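Local coordinates for protein cytochrome P450 CYP260B1 (Sorangium cellulosum, PDB 5HIW) that belongs to the cytochrome P450 family and holds a haem in a largely helical fold, with a water on the iron, at residues A[112-123]-A[354-365]; A[177-188]-A[217-225]. All blocks are in the same frame, centred on the assembly; numbering follows the deposited sequence.

Contact 1: A[112-123]-A[354-365]; sequences VERLVRKERAEL and LLLERFPALRAD
Two helix-to-strand connections of the cytochrome P450 fold lie against each other here. After helix 93-113 the chain makes two type I turns (113-116 and 115-118) and reaches strand 120-122. Helix 341-358 runs out through F359 and a type I turn into strand 363-364. Both strands belong to one three-stranded antiparallel sheet. They are its outer strands, and strand 388-390 lies between them and bonds to both.

At the strands, R120 is extended from CG to NE and crosses D365, with the guanidinium and carboxylate planes 84° apart. In one of two D365 conformers, OD2 lies over one face of the guanidinium, 3.6 Å from R120 NE. This salt bridge is therefore doubtful, and it would be one of charge alone, with no N-H pointing at the oxygen.

Leucines form an apolar layer. L115 CD1 touches L355 CD1, and L123 CD1 reaches both L355 CD2 and L362 CD1, the latter at 4.2 Å. L241 of helix 232-245 packs on L123 and L355, and L245 on L123 and L362. E122 caps the start of helix 123-128 and forms a salt bridge with R377.

V112 packs on the last turn of helix 341-358. Its CG1 is anti to the backbone N (chi1 165°) and rests 3.7 Å from R358 CB. Its CG2 faces the backbone of L355, with L355 N at 3.9 Å. The F359 ring reaches from 354-365 to L115 and V116, with V112 CG1 oblique to it. Its CZ is 3.7 Å from L115 CB, and V116 CA sits at the ring edge, near its plane. On one face of the ring lies the CG of its own neighbour R358.

The R358 side chain, bent at chi2 (71°), crosses that of V116 at about a right angle. V116 CG2 lies over one guanidinium face, 3.4 Å from R358 NE.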
# COMPACT_ATOMS: atom_id res chain seq x y z
N VAL A 112 8.71 11.00 15.61
CA VAL A 112 10.12 10.85 15.77
C VAL A 112 10.55 11.33 17.18
O VAL A 112 11.37 10.68 17.85
CB VAL A 112 10.87 11.65 14.70
CG1 VAL A 112 12.33 11.83 15.06
CG2 VAL A 112 10.74 10.97 13.34
N GLU A 113 9.96 12.45 17.63
CA GLU A 113 10.19 13.03 18.96
C GLU A 113 10.01 11.98 20.06
O GLU A 113 10.77 11.94 21.04
CB GLU A 113 9.24 14.21 19.23
CG GLU A 113 9.28 14.79 20.64
CD GLU A 113 10.63 15.38 20.93
OE1 GLU A 113 11.17 15.95 19.97
OE2 GLU A 113 11.16 15.29 22.07
N ARG A 114 8.99 11.13 19.90
CA ARG A 114 8.70 10.10 20.90
C ARG A 114 9.85 9.15 21.05
O ARG A 114 9.93 8.50 22.07
CB ARG A 114 7.45 9.28 20.60
CG ARG A 114 6.11 10.04 20.68
CD ARG A 114 4.93 9.26 20.08
NE ARG A 114 3.79 10.17 19.90
CZ ARG A 114 2.92 10.18 18.87
NH1 ARG A 114 2.96 9.28 17.88
NH2 ARG A 114 1.96 11.11 18.88
N LEU A 115 10.72 9.00 20.03
CA LEU A 115 11.77 8.00 20.12
C LEU A 115 13.05 8.54 20.72
O LEU A 115 14.01 7.78 20.96
CB LEU A 115 12.07 7.38 18.75
CG LEU A 115 10.92 6.62 18.05
CD1 LEU A 115 11.42 6.01 16.72
CD2 LEU A 115 10.40 5.53 18.97
N VAL A 116 13.06 9.85 20.93
CA VAL A 116 14.30 10.58 21.15
C VAL A 116 15.05 10.13 22.41
O VAL A 116 16.29 10.18 22.46
CB VAL A 116 14.04 12.10 21.18
CG1 VAL A 116 15.04 12.85 22.07
CG2 VAL A 116 14.06 12.64 19.76
N ARG A 117 14.35 9.71 23.46
CA ARG A 117 15.14 9.34 24.65
C ARG A 117 15.32 7.85 24.72
O ARG A 117 15.76 7.35 25.73
CB ARG A 117 14.54 9.88 25.95
CG ARG A 117 14.52 11.41 26.15
CD ARG A 117 15.75 12.19 25.72
NE ARG A 117 17.00 11.91 26.44
CZ ARG A 117 18.23 12.15 25.94
NH1 ARG A 117 18.35 12.67 24.72
NH2 ARG A 117 19.34 11.87 26.65
N LYS A 118 15.02 7.12 23.65
CA LYS A 118 15.02 5.70 23.76
C LYS A 118 16.27 5.10 23.18
O LYS A 118 16.91 5.71 22.34
CB LYS A 118 13.78 5.11 23.09
CG LYS A 118 12.50 5.60 23.75
CD LYS A 118 11.26 5.12 23.06
CE LYS A 118 11.14 3.62 23.12
NZ LYS A 118 9.69 3.26 23.13
N GLU A 119 16.58 3.90 23.67
CA GLU A 119 17.74 3.14 23.26
C GLU A 119 17.41 2.17 22.10
O GLU A 119 18.24 1.89 21.26
CB GLU A 119 18.26 2.34 24.48
CG GLU A 119 18.86 3.18 25.64
CD GLU A 119 20.28 3.66 25.37
OE1 GLU A 119 21.00 2.97 24.63
OE2 GLU A 119 20.71 4.73 25.88
N ARG A 120 16.23 1.60 22.09
CA ARG A 120 15.85 0.74 20.99
C ARG A 120 14.46 1.11 20.55
O ARG A 120 13.71 1.84 21.23
CB ARG A 120 15.90 -0.75 21.39
CG ARG A 120 17.23 -1.15 22.04
CD ARG A 120 17.38 -2.65 22.15
NE ARG A 120 18.70 -3.03 22.69
CZ ARG A 120 18.99 -4.20 23.28
NH1 ARG A 120 18.05 -5.13 23.44
NH2 ARG A 120 20.21 -4.44 23.73
N ALA A 121 14.12 0.63 19.36
CA ALA A 121 12.75 0.71 18.89
C ALA A 121 12.42 -0.52 18.09
O ALA A 121 13.28 -1.17 17.47
CB ALA A 121 12.57 1.98 18.05
N GLU A 122 11.16 -0.84 18.09
CA GLU A 122 10.63 -1.71 17.13
C GLU A 122 9.90 -0.75 16.16
O GLU A 122 8.79 -0.23 16.50
CB GLU A 122 9.70 -2.64 17.83
CG GLU A 122 9.25 -3.87 17.13
CD GLU A 122 8.38 -3.53 15.92
OE1 GLU A 122 7.17 -3.33 16.07
OE2 GLU A 122 8.95 -3.45 14.84
N LEU A 123 10.50 -0.49 15.00
CA LEU A 123 10.06 0.63 14.13
C LEU A 123 8.79 0.28 13.33
O LEU A 123 8.22 1.18 12.73
CB LEU A 123 11.15 1.07 13.19
CG LEU A 123 12.38 1.71 13.79
CD1 LEU A 123 13.49 1.95 12.75
CD2 LEU A 123 12.08 2.98 14.50
N LEU A 354 13.15 12.59 8.36
CA LEU A 354 13.16 13.09 9.72
C LEU A 354 13.73 12.12 10.70
O LEU A 354 14.44 12.53 11.65
CB LEU A 354 11.78 13.54 10.12
CG LEU A 354 11.36 14.83 9.43
CD1 LEU A 354 9.92 15.13 9.72
CD2 LEU A 354 12.24 16.00 9.79
N LEU A 355 13.44 10.84 10.51
CA LEU A 355 13.95 9.76 11.38
C LEU A 355 15.45 9.67 11.22
O LEU A 355 16.22 9.60 12.22
CB LEU A 355 13.31 8.44 10.98
CG LEU A 355 13.70 7.20 11.78
CD1 LEU A 355 13.17 7.30 13.20
CD2 LEU A 355 13.19 5.93 11.11
N LEU A 356 15.90 9.70 9.96
CA LEU A 356 17.36 9.54 9.62
C LEU A 356 18.14 10.70 10.18
O LEU A 356 19.19 10.50 10.80
CB LEU A 356 17.63 9.40 8.09
CG LEU A 356 17.15 8.12 7.44
CD1 LEU A 356 17.50 8.20 5.96
CD2 LEU A 356 17.71 6.83 8.03
N GLU A 357 17.60 11.91 10.05
CA GLU A 357 18.40 13.05 10.45
C GLU A 357 18.47 13.13 11.97
O GLU A 357 19.42 13.68 12.52
CB GLU A 357 17.89 14.35 9.85
CG GLU A 357 17.00 15.14 10.78
CD GLU A 357 16.84 16.58 10.36
OE1 GLU A 357 15.68 17.02 10.20
OE2 GLU A 357 17.90 17.25 10.20
N ARG A 358 17.46 12.62 12.65
CA ARG A 358 17.40 12.65 14.11
C ARG A 358 18.25 11.56 14.77
O ARG A 358 18.71 11.74 15.88
CB ARG A 358 15.98 12.54 14.58
CG ARG A 358 15.81 12.80 16.08
CD ARG A 358 16.03 14.29 16.36
NE ARG A 358 16.04 14.60 17.78
CZ ARG A 358 17.01 14.26 18.64
NH1 ARG A 358 18.10 13.58 18.25
NH2 ARG A 358 16.90 14.61 19.93
N PHE A 359 18.44 10.43 14.10
CA PHE A 359 19.15 9.31 14.67
C PHE A 359 20.32 8.96 13.78
O PHE A 359 20.30 7.98 13.04
CB PHE A 359 18.19 8.14 14.88
CG PHE A 359 17.13 8.45 15.90
CD1 PHE A 359 17.46 8.53 17.24
CD2 PHE A 359 15.81 8.67 15.52
CE1 PHE A 359 16.51 8.83 18.18
CE2 PHE A 359 14.87 9.00 16.46
CZ PHE A 359 15.22 9.07 17.80
N PRO A 360 21.35 9.80 13.82
CA PRO A 360 22.62 9.50 13.13
C PRO A 360 23.06 8.02 13.29
O PRO A 360 23.54 7.44 12.36
CB PRO A 360 23.61 10.42 13.84
CG PRO A 360 22.80 11.59 14.25
CD PRO A 360 21.40 11.10 14.52
N ALA A 361 22.84 7.39 14.44
CA ALA A 361 23.35 6.02 14.66
C ALA A 361 22.41 4.89 14.30
O ALA A 361 22.71 3.73 14.58
CB ALA A 361 23.78 5.86 16.14
N LEU A 362 21.23 5.24 13.75
CA LEU A 362 20.18 4.27 13.45
C LEU A 362 20.73 3.03 12.77
O LEU A 362 21.38 3.14 11.77
CB LEU A 362 19.13 4.94 12.56
CG LEU A 362 17.85 4.14 12.28
CD1 LEU A 362 17.20 3.75 13.59
CD2 LEU A 362 16.85 4.89 11.43
N ARG A 363 20.43 1.85 13.30
CA ARG A 363 20.83 0.61 12.70
C ARG A 363 20.05 -0.58 13.13
O ARG A 363 19.29 -0.58 14.14
CB ARG A 363 22.34 0.39 12.96
CG ARG A 363 22.65 0.24 14.42
CD ARG A 363 24.11 0.53 14.80
NE ARG A 363 24.33 0.29 16.24
CZ ARG A 363 24.05 1.17 17.21
NH1 ARG A 363 24.29 0.82 18.46
NH2 ARG A 363 23.54 2.38 16.97
N ALA A 364 20.26 -1.66 12.40
CA ALA A 364 19.63 -2.87 12.67
C ALA A 364 20.06 -3.37 14.05
O ALA A 364 21.21 -3.19 14.41
CB ALA A 364 20.01 -3.90 11.64
N ASP A 365 19.15 -4.03 14.77
CA ASP A 365 19.51 -4.69 16.02
C ASP A 365 19.92 -6.13 15.74
O ASP A 365 19.09 -6.97 15.40
CB ASP A 365 18.39 -4.61 17.03
CG ASP A 365 18.88 -4.87 18.43
OD1 ASP A 365 19.87 -5.62 18.56
OD2 ASP A 365 18.27 -4.33 19.38

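Contact 2: A[177-188]-A[217-225]. With HEM (protoporphyrin IX containing Fe), chain B.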
# COMPACT_ATOMS: atom_id res chain seq x y z
N HIS A 177 -18.08 0.83 9.53
CA HIS A 177 -18.22 1.76 8.41
C HIS A 177 -19.25 2.84 8.72
O HIS A 177 -18.99 4.03 8.57
CB HIS A 177 -18.54 0.97 7.15
CG HIS A 177 -18.46 1.78 5.92
ND1 HIS A 177 -19.52 2.52 5.46
CD2 HIS A 177 -17.42 2.03 5.09
CE1 HIS A 177 -19.15 3.17 4.36
NE2 HIS A 177 -17.88 2.87 4.11
N ALA A 178 -20.40 2.44 9.25
CA ALA A 178 -21.42 3.38 9.57
C ALA A 178 -21.02 4.30 10.72
O ALA A 178 -21.39 5.45 10.69
CB ALA A 178 -22.74 2.67 9.83
N ALA A 179 -20.20 3.89 11.69
CA ALA A 179 -19.76 4.81 12.72
C ALA A 179 -18.76 5.84 12.16
O ALA A 179 -18.72 7.02 12.55
CB ALA A 179 -19.11 4.07 13.85
N MET A 180 -17.92 5.36 11.26
CA MET A 180 -16.95 6.27 10.65
C MET A 180 -17.72 7.28 9.79
O MET A 180 -17.41 8.46 9.78
CB MET A 180 -15.98 5.49 9.76
CG MET A 180 -14.91 4.73 10.53
SD MET A 180 -13.65 5.75 11.29
CE MET A 180 -13.84 7.23 10.26
N GLU A 181 -18.69 6.77 9.05
CA GLU A 181 -19.55 7.59 8.18
C GLU A 181 -20.22 8.72 8.97
O GLU A 181 -20.20 9.88 8.57
CB GLU A 181 -20.57 6.68 7.48
CG GLU A 181 -20.84 7.00 6.02
CD GLU A 181 -21.99 6.16 5.46
OE1 GLU A 181 -22.98 5.91 6.21
OE2 GLU A 181 -21.90 5.77 4.29
N ALA A 182 -20.69 8.41 10.18
CA ALA A 182 -21.33 9.41 11.00
C ALA A 182 -20.37 10.48 11.50
O ALA A 182 -20.70 11.66 11.53
CB ALA A 182 -22.02 8.73 12.17
N GLN A 183 -19.15 10.10 11.90
CA GLN A 183 -18.16 11.09 12.23
C GLN A 183 -17.82 11.98 11.00
O GLN A 183 -17.60 13.17 11.11
CB GLN A 183 -16.82 10.44 12.66
CG GLN A 183 -16.90 9.78 14.00
CD GLN A 183 -15.59 9.13 14.35
OE1 GLN A 183 -14.61 9.80 14.65
NE2 GLN A 183 -15.63 7.82 14.47
N LEU A 184 -17.72 11.33 9.88
CA LEU A 184 -17.24 12.02 8.64
C LEU A 184 -18.37 12.88 8.01
O LEU A 184 -18.11 13.95 7.50
CB LEU A 184 -16.79 10.99 7.67
CG LEU A 184 -15.41 10.40 7.95
CD1 LEU A 184 -15.26 9.26 7.00
CD2 LEU A 184 -14.29 11.40 7.79
N ARG A 185 -19.61 12.40 8.09
CA ARG A 185 -20.78 13.25 7.78
C ARG A 185 -20.80 14.48 8.60
O ARG A 185 -21.03 15.55 8.08
CB ARG A 185 -22.09 12.55 8.07
CG ARG A 185 -22.73 12.05 6.83
CD ARG A 185 -23.95 11.21 7.13
NE ARG A 185 -24.32 10.57 5.87
CZ ARG A 185 -24.21 9.28 5.61
NH1 ARG A 185 -23.79 8.42 6.54
NH2 ARG A 185 -24.56 8.83 4.41
N GLU A 186 -20.63 14.35 9.89
CA GLU A 186 -20.68 15.50 10.76
C GLU A 186 -19.62 16.52 10.38
O GLU A 186 -19.86 17.73 10.35
CB GLU A 186 -20.49 15.07 12.18
CG GLU A 186 -20.24 16.21 13.14
CD GLU A 186 -20.21 15.68 14.55
OE1 GLU A 186 -19.82 14.51 14.70
OE2 GLU A 186 -20.60 16.40 15.48
N ILE A 187 -18.40 16.02 10.12
CA ILE A 187 -17.32 16.88 9.68
C ILE A 187 -17.66 17.49 8.30
O ILE A 187 -17.44 18.68 8.08
CB ILE A 187 -15.98 16.08 9.64
CG1 ILE A 187 -15.58 15.69 11.05
CG2 ILE A 187 -14.86 16.95 9.07
CD1 ILE A 187 -14.69 14.44 11.09
N ALA A 188 -18.10 16.68 7.36
CA ALA A 188 -18.41 17.16 6.00
C ALA A 188 -19.55 18.24 5.96
O ALA A 188 -19.52 19.25 5.17
CB ALA A 188 -18.77 16.04 5.11
N ALA A 217 -20.74 11.21 -2.37
CA ALA A 217 -20.68 11.76 -1.07
C ALA A 217 -19.18 12.03 -0.72
O ALA A 217 -18.27 11.21 -0.99
CB ALA A 217 -21.26 10.75 -0.07
N CYS A 218 -18.97 13.13 -0.07
CA CYS A 218 -17.70 13.41 0.52
C CYS A 218 -17.20 12.26 1.39
O CYS A 218 -16.03 11.88 1.29
CB CYS A 218 -17.79 14.66 1.32
SG CYS A 218 -16.29 15.25 2.11
N GLU A 219 -18.08 11.72 2.24
CA GLU A 219 -17.69 10.62 3.13
C GLU A 219 -17.19 9.46 2.35
O GLU A 219 -16.29 8.74 2.81
CB GLU A 219 -18.87 10.08 3.97
CG GLU A 219 -19.70 11.13 4.66
CD GLU A 219 -20.84 11.59 3.77
OE1 GLU A 219 -20.59 12.55 3.01
OE2 GLU A 219 -21.94 10.94 3.77
N GLY A 220 -17.83 9.22 1.22
CA GLY A 220 -17.49 8.15 0.32
C GLY A 220 -16.06 8.25 -0.18
O GLY A 220 -15.31 7.23 -0.21
N VAL A 221 -15.71 9.44 -0.65
CA VAL A 221 -14.36 9.67 -1.17
C VAL A 221 -13.35 9.44 -0.03
O VAL A 221 -12.33 8.75 -0.19
CB VAL A 221 -14.23 11.10 -1.81
CG1 VAL A 221 -12.76 11.40 -2.13
CG2 VAL A 221 -15.10 11.19 -3.04
N VAL A 222 -13.60 10.06 1.09
CA VAL A 222 -12.70 9.97 2.26
C VAL A 222 -12.53 8.51 2.64
O VAL A 222 -11.40 8.07 2.83
CB VAL A 222 -13.18 10.80 3.47
CG1 VAL A 222 -12.35 10.55 4.75
CG2 VAL A 222 -13.19 12.28 3.16
N LEU A 223 -13.62 7.76 2.77
CA LEU A 223 -13.49 6.35 3.21
C LEU A 223 -12.72 5.57 2.20
O LEU A 223 -11.90 4.70 2.56
CB LEU A 223 -14.84 5.68 3.46
CG LEU A 223 -15.34 6.11 4.84
CD1 LEU A 223 -16.86 5.97 5.05
CD2 LEU A 223 -14.59 5.36 5.92
N THR A 224 -12.88 5.88 0.90
CA THR A 224 -12.02 5.19 -0.08
C THR A 224 -10.54 5.49 0.14
O THR A 224 -9.71 4.50 0.07
CB THR A 224 -12.47 5.48 -1.51
OG1 THR A 224 -13.72 4.83 -1.73
CG2 THR A 224 -11.50 5.01 -2.53
N LEU A 225 -10.21 6.74 0.46
CA LEU A 225 -8.84 7.09 0.70
C LEU A 225 -8.32 6.44 2.00
O LEU A 225 -7.15 6.04 2.05
CB LEU A 225 -8.62 8.58 0.78
CG LEU A 225 -9.02 9.31 -0.58
CD1 LEU A 225 -8.90 10.81 -0.43
CD2 LEU A 225 -8.19 8.78 -1.75
CHA HEM B . -5.14 1.32 -6.05
CHB HEM B . -1.06 -0.14 -3.84
CHC HEM B . -1.16 3.77 -1.06
CHD HEM B . -5.63 4.61 -2.59
C1A HEM B . -4.01 0.62 -5.76
C2A HEM B . -3.56 -0.56 -6.42
C3A HEM B . -2.38 -0.95 -5.82
C4A HEM B . -2.18 -0.08 -4.71
CMA HEM B . -1.55 -2.18 -6.20
CAA HEM B . -4.17 -1.17 -7.67
CBA HEM B . -5.39 -2.03 -7.28
CGA HEM B . -5.88 -2.86 -8.42
O1A HEM B . -5.50 -2.61 -9.61
O2A HEM B . -6.51 -3.92 -8.17
C1B HEM B . -0.76 0.74 -2.88
C2B HEM B . 0.47 0.69 -2.14
C3B HEM B . 0.44 1.83 -1.36
C4B HEM B . -0.82 2.53 -1.60
CMB HEM B . 1.58 -0.37 -2.12
CAB HEM B . 1.49 2.11 -0.41
CBB HEM B . 1.51 2.93 0.59
C1C HEM B . -2.41 4.37 -1.24
C2C HEM B . -2.78 5.58 -0.57
C3C HEM B . -4.06 5.80 -1.01
C4C HEM B . -4.46 4.74 -1.87
CMC HEM B . -1.83 6.28 0.36
CAC HEM B . -4.94 6.93 -0.67
CBC HEM B . -4.44 8.12 -0.37
C1D HEM B . -5.81 3.75 -3.67
C2D HEM B . -7.07 3.82 -4.45
C3D HEM B . -6.95 2.91 -5.41
C4D HEM B . -5.62 2.32 -5.23
CMD HEM B . -8.30 4.67 -4.17
CAD HEM B . -7.94 2.59 -6.55
CBD HEM B . -7.53 3.42 -7.75
CGD HEM B . -8.46 3.22 -8.95
O1D HEM B . -9.19 2.19 -9.09
O2D HEM B . -8.52 4.10 -9.88
NA HEM B . -3.11 0.90 -4.71
NB HEM B . -1.41 1.90 -2.61
NC HEM B . -3.36 3.91 -2.04
ND HEM B . -4.97 2.81 -4.17
FE HEM B . -3.22 2.39 -3.43
O HOH W 1 -4.26 0.99 -1.95
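Apolar packing centres on L223, which sits as a knob in a hole formed by H177, M180, E181 and L184. Its two methyls part company. CD1 lies obliquely against the imidazole, 3.4 Å from H177 NE2, while CD2 turns to M180 CB. L184 spans two neighbours on the other helix: its CD1 meets L223 CG at 3.8 Å, and its CD2 meets V222 CG1 tip to tip at 3.7 Å. One turn further on, A188 CB touches C218 SG at 4.0 Å. M157 of helix 147-162 packs on H177, M180 and L223.

Charged groups lie along one flank. E219 CG, anti to its own carbonyl carbon (chi1 -48°), packs on the backbone of L184 and R185. The bend at chi2 (90°) then turns the carboxylate to R185. E219 OE2 sits over one face of the R185 guanidinium, 3.2 Å from R185 NE. This salt bridge has no N-H directed at the oxygen. E181 completes the network differently: R185 NH1 donates to E181 OE1 at 2.7 Å, with the oxygen close to the guanidinium plane. R185 thus meets one glutamate at its edge and the other over a face, and its positive charge probably eases the nearness of the two carboxylates.

The helix axes approach to 9.4 Å with 125° between their directions. T224 CG2 lies 3.6 Å from the haem methyl CMD, and L225 also borders the haem. One knob in a hole thus joins helix 167-191, by its order probably helix G of the P450 fold, to helix 218-229, probably the first part of helix I, whose T224 and L225 line the haem pocket.

From the N terminus, the chain first passes through 112-123, on helix 93-113 and strand 120-122. It then runs through 177-188 in helix 167-191 and soon reaches 217-225. Contact 2 closes this short loop, with 28 residues between its segments. At 354-365 the chain meets 112-123, and contact 1 closes a loop of 230 intervening residues. Contact 2 therefore falls wholly within the longer loop, and the two do not cross. Their centres are 35 Å apart and their nearest atoms about 17 Å. Contact 1 joins the helix-to-strand connections beside a small sheet, whereas contact 2 joins helix 167-191 to helix 218-229, which borders the haem.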